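Local coordinates for aspartate Carbamoyltransferase Regulatory Chain (Moritella profunda, PDB 2BE7), which probably serves as the nucleotide-responsive regulatory chain of aspartate carbamoyltransferase, with an allosteric domain joined to a zinc-binding domain that meets chains of another protein, at residues L29-L34 against N104-P109; L96-E101 against F124-T129; S111-H116 against K138-T143. All blocks are in the same frame, centred on the assembly; numbering follows the deposited sequence.

In the fold
Interaction 1 joins the allosteric and zinc-binding parts of the chain by apolar packing, with no hydrogen bond across it, and interaction 2 fastens the end of their connecting segment to strand 124-129 with a backbone hydrogen bond and aliphatic packing; both lie near the surface. Interaction 3 is buried in the assembly, far from the chain's centre, and is held chiefly by zinc. C108 at the end of interaction 1 supplies a third sulfur to the zinc held by C113 and C140 of interaction 3. The ring of F124, from interaction 2, packs against the backbone of 106-108, so the segments of the two surface contacts touch near the metal site, although the contact centres are about 16 Å apart.

Interaction 1. Residues L29-L34 against N104-P109; sequences LKLFSL and NVFPCP. With ZN (zinc ion), chain J.
L31 lays its branched end across V105, CD2 coming to 3.7 Å from V105 CG1 with the two side chains at about a right angle. This is the junction of the two domains of the regulatory chain: L31 and F32 lie in the last turn of helix 25-32 in the allosteric domain, and V105 lies in the loop that follows strand 101-102 in the zinc-binding domain. L31 also places CG 3.6 Å from the carbonyl oxygen of V105, so its side chain covers backbone as well as methyl.

The second methyl of V105 serves F32. With CG1 anti to the backbone N (chi1 174°), CG2 stands beside the backbone N, anti to the carbonyl carbon, and meets F32 CZ at 3.8 Å, approaching that ring obliquely. Replacing V105 by an alanine would probably leave both L31 CD2 and F32 CZ without their apolar partners and open a gap between the domains. No hydrogen bond crosses the contact, which therefore depends on apolar fit.

V105 CG1 has a further role within its own segment, lying 3.3 Å above the plane of the F106 ring, over its centre. That ring reaches the helix more loosely, its CE2 being 4.4 Å from L31 CD2. The F106 side chain also packs against V149 of helix 146-150 and F124 of strand 124-129, while its carbonyl oxygen accepts a hydrogen bond from S122 OG. On the allosteric side, F32 rests on Q72 and L73, and the chain leaves the helix at S33 through a Schellman motif with positive phi. Farther along the loop, past P107, C108 turns SG anti to its own nitrogen and binds the zinc ion at 2.2 Å.

Interaction 2. Residues L96-E101 against F124-T129; sequences LTLPNE and FSIKKT
I126 meets three successive residues of the facing segment. Its backbone N donates to N100 O at 2.9 Å, with an N-H...O angle of 156°. The N-H comes in from above the carbonyl plane, 39° out of it. CG2, anti to the backbone N, is directed at L98 and comes 3.4 Å from L98 CD2, the two side chains at about a right angle. The other branch carries CD1 to P99, 3.9 Å from P99 CG, and also close to that proline's carbonyl oxygen. The two branches of I126 thus divide between a leucine and a proline, while N100 O takes its backbone N-H.

One step further, E101 and S125 form an antiparallel non-hydrogen-bonded pair with their CA atoms 4.3 Å apart. Two CA-H...O contacts border it, S125 CA to N100 O and E101 CA to F124 O, each 3.3 Å. On the face shared by E101 and S125, the aliphatic part of the glutamate, at CG, lies 4.1 Å from S125 CB. Here the segment connecting the two domains runs into strand 101-102, an outer strand, within this chain, of the antiparallel sheet of the zinc-binding domain, and a backbone bond between F124 and V102 continues the pairing.

Strand 132-137 flanks 124-129 on its other side; L135 packs on I126, and I133 touches L98. L98 also leans on L75, and P99 on Q72, whose NE2 donates to E101 O, tying the connection to the allosteric domain. The F124 side chain starts away from the facing segment and packs on L135 and the zinc ligand C137.

Interaction 3. Residues S111-H116 against K138-T143; sequences SNCITH and KYCEKT. With ZN (zinc ion), chain J.
C113 holds SG anti to its backbone N (chi1 178°), whereas C140 turns SG between its backbone N and carbonyl carbon (chi1 68°), and these two settings bring both sulfurs to one zinc ion. The metal bonds are 2.4 Å from C113 SG and 2.3 Å from C140 SG. C108 and C137 complete a four-cysteine site, C137 and C140 forming a CxxC pair. The amide of K142 makes a weak N-H...S bond to C140 SG, which would tend to stabilise thiolate charge.

Beside the metal, T115 crosses Y139 at about a right angle and sets OG1 3.6 Å from Y139 CD2, oblique to the ring, while I114 CG2 lies 4.2 Å from Y139 CB. T115 and I114 are presented by a type I beta turn from C113 to H116. At the far end of the tyrosine, OH hydrogen-bonds to an acidic side chain of a chain of another protein, probably the catalytic one, and K138 NZ forms a salt bridge with an acidic side chain there.

Zinc joins the loop between strands 101-102 and 124-129 to the loop between strands 132-137 and 143-145.

Interaction 1. Residues L29-L34 against N104-P109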
loop_
_atom_site.group_PDB
_atom_site.type_symbol
_atom_site.label_atom_id
_atom_site.label_comp_id
_atom_site.label_asym_id
_atom_site.label_seq_id
_atom_site.Cartn_x
_atom_site.Cartn_y
_atom_site.Cartn_z
ATOM N N LEU D 29 -29.235 -0.120 -39.187
ATOM C CA LEU D 29 -28.198 0.587 -39.952
ATOM C C LEU D 29 -26.862 0.552 -39.225
ATOM O O LEU D 29 -25.865 0.073 -39.767
ATOM C CB LEU D 29 -28.572 2.054 -40.193
ATOM C CG LEU D 29 -29.480 2.413 -41.371
ATOM C CD1 LEU D 29 -29.061 1.693 -42.647
ATOM C CD2 LEU D 29 -30.927 2.110 -41.049
ATOM N N LYS D 30 -26.867 1.061 -37.993
ATOM C CA LYS D 30 -25.647 1.205 -37.185
ATOM C C LYS D 30 -24.963 -0.131 -36.873
ATOM O O LYS D 30 -23.761 -0.287 -37.093
ATOM C CB LYS D 30 -25.955 1.934 -35.871
ATOM N N LEU D 31 -25.740 -1.087 -36.372
ATOM C CA LEU D 31 -25.193 -2.363 -35.884
ATOM C C LEU D 31 -24.753 -3.333 -36.994
ATOM O O LEU D 31 -23.860 -4.144 -36.777
ATOM C CB LEU D 31 -26.187 -3.051 -34.920
ATOM C CG LEU D 31 -26.013 -2.889 -33.392
ATOM C CD1 LEU D 31 -25.440 -1.547 -32.958
ATOM C CD2 LEU D 31 -27.346 -3.130 -32.691
ATOM N N PHE D 32 -25.359 -3.248 -38.173
ATOM C CA PHE D 32 -25.016 -4.158 -39.281
ATOM C C PHE D 32 -24.285 -3.439 -40.434
ATOM O O PHE D 32 -24.055 -4.014 -41.506
ATOM C CB PHE D 32 -26.273 -4.887 -39.779
ATOM C CG PHE D 32 -26.839 -5.886 -38.786
ATOM C CD1 PHE D 32 -27.506 -5.456 -37.636
ATOM C CD2 PHE D 32 -26.717 -7.255 -39.007
ATOM C CE1 PHE D 32 -28.029 -6.376 -36.728
ATOM C CE2 PHE D 32 -27.236 -8.180 -38.104
ATOM C CZ PHE D 32 -27.891 -7.741 -36.964
ATOM N N SER D 33 -23.910 -2.185 -40.191
ATOM C CA SER D 33 -23.086 -1.415 -41.118
ATOM C C SER D 33 -23.585 -1.486 -42.567
ATOM O O SER D 33 -22.788 -1.641 -43.489
ATOM C CB SER D 33 -21.634 -1.896 -41.039
ATOM N N LEU D 34 -24.901 -1.351 -42.756
ATOM C CA LEU D 34 -25.537 -1.505 -44.085
ATOM C C LEU D 34 -25.225 -0.378 -45.075
ATOM O O LEU D 34 -25.350 -0.562 -46.287
ATOM C CB LEU D 34 -27.063 -1.657 -43.951
ATOM C CG LEU D 34 -27.578 -2.882 -43.181
ATOM C CD1 LEU D 34 -29.099 -2.879 -43.090
ATOM C CD2 LEU D 34 -27.078 -4.193 -43.804
ATOM N N ASN D 104 -21.052 -10.302 -33.582
ATOM C CA ASN D 104 -21.002 -8.950 -32.960
ATOM C C ASN D 104 -22.174 -7.999 -33.254
ATOM O O ASN D 104 -22.167 -7.265 -34.220
ATOM C CB ASN D 104 -19.625 -8.238 -33.115
ATOM C CG ASN D 104 -19.372 -7.687 -34.508
ATOM O OD1 ASN D 104 -19.473 -8.399 -35.495
ATOM N ND2 ASN D 104 -19.009 -6.421 -34.585
ATOM N N VAL D 105 -23.168 -8.030 -32.376
ATOM C CA VAL D 105 -24.278 -7.076 -32.382
ATOM C C VAL D 105 -24.379 -6.364 -31.037
ATOM O O VAL D 105 -24.505 -5.140 -30.998
ATOM C CB VAL D 105 -25.620 -7.776 -32.672
ATOM C CG1 VAL D 105 -26.795 -6.801 -32.543
ATOM C CG2 VAL D 105 -25.604 -8.362 -34.057
ATOM N N PHE D 106 -24.331 -7.140 -29.949
ATOM C CA PHE D 106 -24.554 -6.641 -28.579
ATOM C C PHE D 106 -23.355 -6.862 -27.661
ATOM O O PHE D 106 -22.670 -7.876 -27.756
ATOM C CB PHE D 106 -25.763 -7.335 -27.949
ATOM C CG PHE D 106 -27.026 -7.262 -28.789
ATOM C CD1 PHE D 106 -27.505 -8.391 -29.448
ATOM C CD2 PHE D 106 -27.733 -6.066 -28.910
ATOM C CE1 PHE D 106 -28.656 -8.329 -30.206
ATOM C CE2 PHE D 106 -28.872 -5.992 -29.669
ATOM C CZ PHE D 106 -29.343 -7.126 -30.319
ATOM N N PRO D 107 -23.121 -5.921 -26.736
ATOM C CA PRO D 107 -22.090 -6.129 -25.757
ATOM C C PRO D 107 -22.661 -7.000 -24.650
ATOM O O PRO D 107 -23.860 -6.998 -24.433
ATOM C CB PRO D 107 -21.807 -4.714 -25.253
ATOM C CG PRO D 107 -23.113 -4.054 -25.297
ATOM C CD PRO D 107 -23.830 -4.651 -26.496
ATOM N N CYS D 108 -21.811 -7.741 -23.964
ATOM C CA CYS D 108 -22.239 -8.561 -22.829
ATOM C C CYS D 108 -22.730 -7.708 -21.648
ATOM O O CYS D 108 -22.060 -6.754 -21.241
ATOM C CB CYS D 108 -21.075 -9.431 -22.377
ATOM S SG CYS D 108 -21.531 -10.654 -21.210
ATOM N N PRO D 109 -23.922 -8.017 -21.120
ATOM C CA PRO D 109 -24.373 -7.324 -19.909
ATOM C C PRO D 109 -23.485 -7.512 -18.678
ATOM O O PRO D 109 -23.600 -6.709 -17.748
ATOM C CB PRO D 109 -25.760 -7.912 -19.655
ATOM C CG PRO D 109 -26.185 -8.460 -20.964
ATOM C CD PRO D 109 -24.948 -8.938 -21.636
HETATM ZN ZN ZN J . -19.955 -12.192 -21.374
#

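Interaction 2. Residues L96-E101 against F124-T129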
loop_
_atom_site.group_PDB
_atom_site.type_symbol
_atom_site.label_atom_id
_atom_site.label_comp_id
_atom_site.label_asym_id
_atom_site.label_seq_id
_atom_site.Cartn_x
_atom_site.Cartn_y
_atom_site.Cartn_z
ATOM N N LEU D 96 -38.310 -14.158 -40.668
ATOM C CA LEU D 96 -37.266 -14.406 -39.682
ATOM C C LEU D 96 -37.708 -15.350 -38.572
ATOM O O LEU D 96 -38.816 -15.237 -38.048
ATOM C CB LEU D 96 -36.808 -13.085 -39.060
ATOM C CG LEU D 96 -36.538 -11.929 -40.022
ATOM C CD1 LEU D 96 -35.992 -10.731 -39.251
ATOM C CD2 LEU D 96 -35.580 -12.341 -41.133
ATOM N N THR D 97 -36.830 -16.292 -38.244
ATOM C CA THR D 97 -36.869 -17.004 -36.967
ATOM C C THR D 97 -35.587 -16.654 -36.227
ATOM O O THR D 97 -34.579 -16.294 -36.843
ATOM C CB THR D 97 -36.913 -18.542 -37.119
ATOM O OG1 THR D 97 -37.799 -18.905 -38.182
ATOM C CG2 THR D 97 -37.387 -19.205 -35.820
ATOM N N LEU D 98 -35.636 -16.763 -34.907
ATOM C CA LEU D 98 -34.462 -16.575 -34.067
ATOM C C LEU D 98 -33.354 -17.529 -34.527
ATOM O O LEU D 98 -33.622 -18.711 -34.753
ATOM C CB LEU D 98 -34.833 -16.836 -32.601
ATOM C CG LEU D 98 -34.425 -15.792 -31.561
ATOM C CD1 LEU D 98 -34.836 -14.380 -31.956
ATOM C CD2 LEU D 98 -35.034 -16.154 -30.216
ATOM N N PRO D 99 -32.111 -17.026 -34.689
ATOM C CA PRO D 99 -31.017 -17.914 -35.076
ATOM C C PRO D 99 -30.483 -18.648 -33.854
ATOM O O PRO D 99 -30.972 -18.441 -32.746
ATOM C CB PRO D 99 -29.967 -16.954 -35.625
ATOM C CG PRO D 99 -30.164 -15.713 -34.846
ATOM C CD PRO D 99 -31.639 -15.643 -34.501
ATOM N N ASN D 100 -29.491 -19.501 -34.048
ATOM C CA ASN D 100 -28.870 -20.175 -32.917
ATOM C C ASN D 100 -27.847 -19.273 -32.202
ATOM O O ASN D 100 -27.605 -19.440 -31.009
ATOM C CB ASN D 100 -28.237 -21.506 -33.358
ATOM C CG ASN D 100 -29.274 -22.625 -33.567
ATOM O OD1 ASN D 100 -30.464 -22.455 -33.298
ATOM N ND2 ASN D 100 -28.812 -23.773 -34.042
ATOM N N GLU D 101 -27.295 -18.291 -32.919
ATOM C CA GLU D 101 -26.153 -17.523 -32.431
ATOM C C GLU D 101 -26.079 -16.111 -33.029
ATOM O O GLU D 101 -26.259 -15.942 -34.229
ATOM C CB GLU D 101 -24.885 -18.290 -32.780
ATOM C CG GLU D 101 -23.990 -18.583 -31.585
ATOM C CD GLU D 101 -22.932 -19.636 -31.888
ATOM O OE1 GLU D 101 -22.913 -20.160 -33.030
ATOM O OE2 GLU D 101 -22.114 -19.931 -30.984
ATOM N N PHE D 124 -23.317 -14.541 -28.494
ATOM C CA PHE D 124 -24.310 -15.154 -27.614
ATOM C C PHE D 124 -25.016 -16.269 -28.340
ATOM O O PHE D 124 -25.256 -16.161 -29.537
ATOM C CB PHE D 124 -25.363 -14.137 -27.201
ATOM C CG PHE D 124 -24.798 -12.892 -26.612
ATOM C CD1 PHE D 124 -24.405 -11.848 -27.436
ATOM C CD2 PHE D 124 -24.664 -12.753 -25.241
ATOM C CE1 PHE D 124 -23.882 -10.693 -26.908
ATOM C CE2 PHE D 124 -24.143 -11.594 -24.705
ATOM C CZ PHE D 124 -23.750 -10.560 -25.546
ATOM N N SER D 125 -25.364 -17.330 -27.621
ATOM C CA SER D 125 -26.197 -18.381 -28.190
ATOM C C SER D 125 -27.587 -18.301 -27.584
ATOM O O SER D 125 -27.752 -17.894 -26.431
ATOM C CB SER D 125 -25.584 -19.766 -27.997
ATOM O OG SER D 125 -25.331 -20.024 -26.634
ATOM N N ILE D 126 -28.577 -18.693 -28.388
ATOM C CA ILE D 126 -29.983 -18.428 -28.104
ATOM C C ILE D 126 -30.746 -19.726 -27.866
ATOM O O ILE D 126 -31.163 -20.409 -28.800
ATOM C CB ILE D 126 -30.642 -17.648 -29.256
ATOM C CG1 ILE D 126 -29.855 -16.370 -29.566
ATOM C CG2 ILE D 126 -32.086 -17.290 -28.911
ATOM C CD1 ILE D 126 -29.871 -16.005 -31.018
ATOM N N LYS D 127 -30.903 -20.062 -26.594
ATOM C CA LYS D 127 -31.773 -21.145 -26.183
ATOM C C LYS D 127 -33.123 -20.486 -25.978
ATOM O O LYS D 127 -33.196 -19.365 -25.453
ATOM C CB LYS D 127 -31.278 -21.787 -24.879
ATOM C CG LYS D 127 -31.607 -23.271 -24.741
ATOM N N LYS D 128 -34.177 -21.159 -26.430
ATOM C CA LYS D 128 -35.543 -20.699 -26.219
ATOM C C LYS D 128 -36.200 -21.609 -25.181
ATOM O O LYS D 128 -36.778 -22.641 -25.525
ATOM C CB LYS D 128 -36.330 -20.706 -27.537
ATOM N N THR D 129 -36.079 -21.235 -23.906
ATOM C CA THR D 129 -36.760 -21.946 -22.811
ATOM C C THR D 129 -38.284 -21.749 -22.895
ATOM O O THR D 129 -38.756 -20.709 -23.371
ATOM C CB THR D 129 -36.252 -21.482 -21.416
ATOM O OG1 THR D 129 -34.873 -21.842 -21.266
ATOM C CG2 THR D 129 -37.066 -22.122 -20.271
#

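Interaction 3. Residues S111-H116 against K138-T143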
loop_
_atom_site.group_PDB
_atom_site.type_symbol
_atom_site.label_atom_id
_atom_site.label_comp_id
_atom_site.label_asym_id
_atom_site.label_seq_id
_atom_site.Cartn_x
_atom_site.Cartn_y
_atom_site.Cartn_z
ATOM N N SER D 111 -20.385 -6.969 -16.642
ATOM C CA SER D 111 -19.340 -5.928 -16.736
ATOM C C SER D 111 -17.922 -6.487 -16.604
ATOM O O SER D 111 -16.970 -5.915 -17.129
ATOM C CB SER D 111 -19.541 -4.816 -15.711
ATOM O OG SER D 111 -19.823 -5.356 -14.441
ATOM N N ASN D 112 -17.793 -7.623 -15.931
ATOM C CA ASN D 112 -16.503 -8.232 -15.681
ATOM C C ASN D 112 -16.025 -9.098 -16.859
ATOM O O ASN D 112 -14.901 -9.643 -16.861
ATOM C CB ASN D 112 -16.620 -9.092 -14.429
ATOM C CG ASN D 112 -15.290 -9.509 -13.904
ATOM O OD1 ASN D 112 -14.427 -8.655 -13.687
ATOM N ND2 ASN D 112 -15.090 -10.823 -13.714
ATOM N N CYS D 113 -16.897 -9.227 -17.855
ATOM C CA CYS D 113 -16.689 -10.148 -18.963
ATOM C C CYS D 113 -15.420 -9.750 -19.700
ATOM O O CYS D 113 -15.247 -8.593 -20.038
ATOM C CB CYS D 113 -17.906 -10.094 -19.877
ATOM S SG CYS D 113 -17.828 -11.116 -21.312
ATOM N N ILE D 114 -14.527 -10.700 -19.939
ATOM C CA ILE D 114 -13.271 -10.404 -20.637
ATOM C C ILE D 114 -13.483 -9.703 -21.986
ATOM O O ILE D 114 -12.559 -9.159 -22.586
ATOM C CB ILE D 114 -12.444 -11.688 -20.902
ATOM C CG1 ILE D 114 -10.991 -11.346 -21.295
ATOM C CG2 ILE D 114 -13.098 -12.532 -22.018
ATOM C CD1 ILE D 114 -10.259 -10.415 -20.315
ATOM N N THR D 115 -14.715 -9.713 -22.452
ATOM C CA THR D 115 -15.026 -9.298 -23.794
ATOM C C THR D 115 -14.857 -7.764 -23.992
ATOM O O THR D 115 -14.552 -7.290 -25.101
ATOM C CB THR D 115 -16.433 -9.839 -24.142
ATOM O OG1 THR D 115 -16.375 -10.523 -25.393
ATOM C CG2 THR D 115 -17.525 -8.756 -24.123
ATOM N N HIS D 116 -14.971 -7.016 -22.901
ATOM C CA HIS D 116 -15.127 -5.576 -22.981
ATOM C C HIS D 116 -13.954 -4.741 -23.505
ATOM O O HIS D 116 -14.078 -4.105 -24.556
ATOM C CB HIS D 116 -15.718 -5.043 -21.685
ATOM C CG HIS D 116 -17.177 -5.340 -21.585
ATOM N ND1 HIS D 116 -17.737 -6.041 -20.533
ATOM C CD2 HIS D 116 -18.179 -5.124 -22.473
ATOM C CE1 HIS D 116 -19.030 -6.193 -20.759
ATOM N NE2 HIS D 116 -19.323 -5.651 -21.930
ATOM N N LYS D 138 -20.905 -16.499 -25.138
ATOM C CA LYS D 138 -19.846 -17.439 -25.515
ATOM C C LYS D 138 -18.618 -17.362 -24.592
ATOM O O LYS D 138 -18.028 -18.374 -24.256
ATOM C CB LYS D 138 -19.440 -17.153 -26.958
ATOM C CG LYS D 138 -18.270 -17.944 -27.516
ATOM C CD LYS D 138 -17.735 -17.229 -28.775
ATOM C CE LYS D 138 -16.525 -17.907 -29.389
ATOM N NZ LYS D 138 -15.492 -16.875 -29.653
ATOM N N TYR D 139 -18.243 -16.159 -24.183
ATOM C CA TYR D 139 -17.072 -15.982 -23.339
ATOM C C TYR D 139 -17.371 -16.229 -21.845
ATOM O O TYR D 139 -17.011 -17.278 -21.336
ATOM C CB TYR D 139 -16.427 -14.613 -23.606
ATOM C CG TYR D 139 -15.848 -14.532 -24.992
ATOM C CD1 TYR D 139 -14.565 -14.978 -25.241
ATOM C CD2 TYR D 139 -16.592 -14.055 -26.056
ATOM C CE1 TYR D 139 -14.020 -14.931 -26.511
ATOM C CE2 TYR D 139 -16.064 -14.010 -27.329
ATOM C CZ TYR D 139 -14.772 -14.451 -27.551
ATOM O OH TYR D 139 -14.211 -14.434 -28.807
ATOM N N CYS D 140 -18.048 -15.308 -21.161
ATOM C CA CYS D 140 -18.314 -15.469 -19.719
ATOM C C CYS D 140 -19.297 -16.572 -19.323
ATOM O O CYS D 140 -19.432 -16.877 -18.133
ATOM C CB CYS D 140 -18.809 -14.164 -19.097
ATOM S SG CYS D 140 -20.416 -13.635 -19.637
ATOM N N GLU D 141 -19.999 -17.132 -20.300
ATOM C CA GLU D 141 -20.930 -18.247 -20.091
ATOM C C GLU D 141 -22.145 -17.939 -19.190
ATOM O O GLU D 141 -22.906 -18.848 -18.800
ATOM C CB GLU D 141 -20.169 -19.492 -19.642
ATOM C CG GLU D 141 -19.414 -20.129 -20.783
ATOM C CD GLU D 141 -18.599 -21.329 -20.367
ATOM O OE1 GLU D 141 -17.360 -21.188 -20.253
ATOM O OE2 GLU D 141 -19.203 -22.401 -20.152
ATOM N N LYS D 142 -22.360 -16.655 -18.914
ATOM C CA LYS D 142 -23.538 -16.220 -18.183
ATOM C C LYS D 142 -24.710 -16.062 -19.155
ATOM O O LYS D 142 -24.512 -15.834 -20.346
ATOM C CB LYS D 142 -23.237 -14.928 -17.438
ATOM C CG LYS D 142 -22.011 -15.059 -16.557
ATOM C CD LYS D 142 -22.066 -14.211 -15.290
ATOM C CE LYS D 142 -21.015 -14.702 -14.291
ATOM N NZ LYS D 142 -21.148 -16.169 -13.979
ATOM N N THR D 143 -25.928 -16.206 -18.646
ATOM C CA THR D 143 -27.122 -16.158 -19.493
ATOM C C THR D 143 -28.010 -14.963 -19.134
ATOM O O THR D 143 -28.266 -14.696 -17.962
ATOM C CB THR D 143 -27.921 -17.466 -19.386
ATOM O OG1 THR D 143 -27.015 -18.580 -19.393
ATOM C CG2 THR D 143 -28.895 -17.594 -20.550
HETATM ZN ZN ZN J . -19.955 -12.192 -21.374
#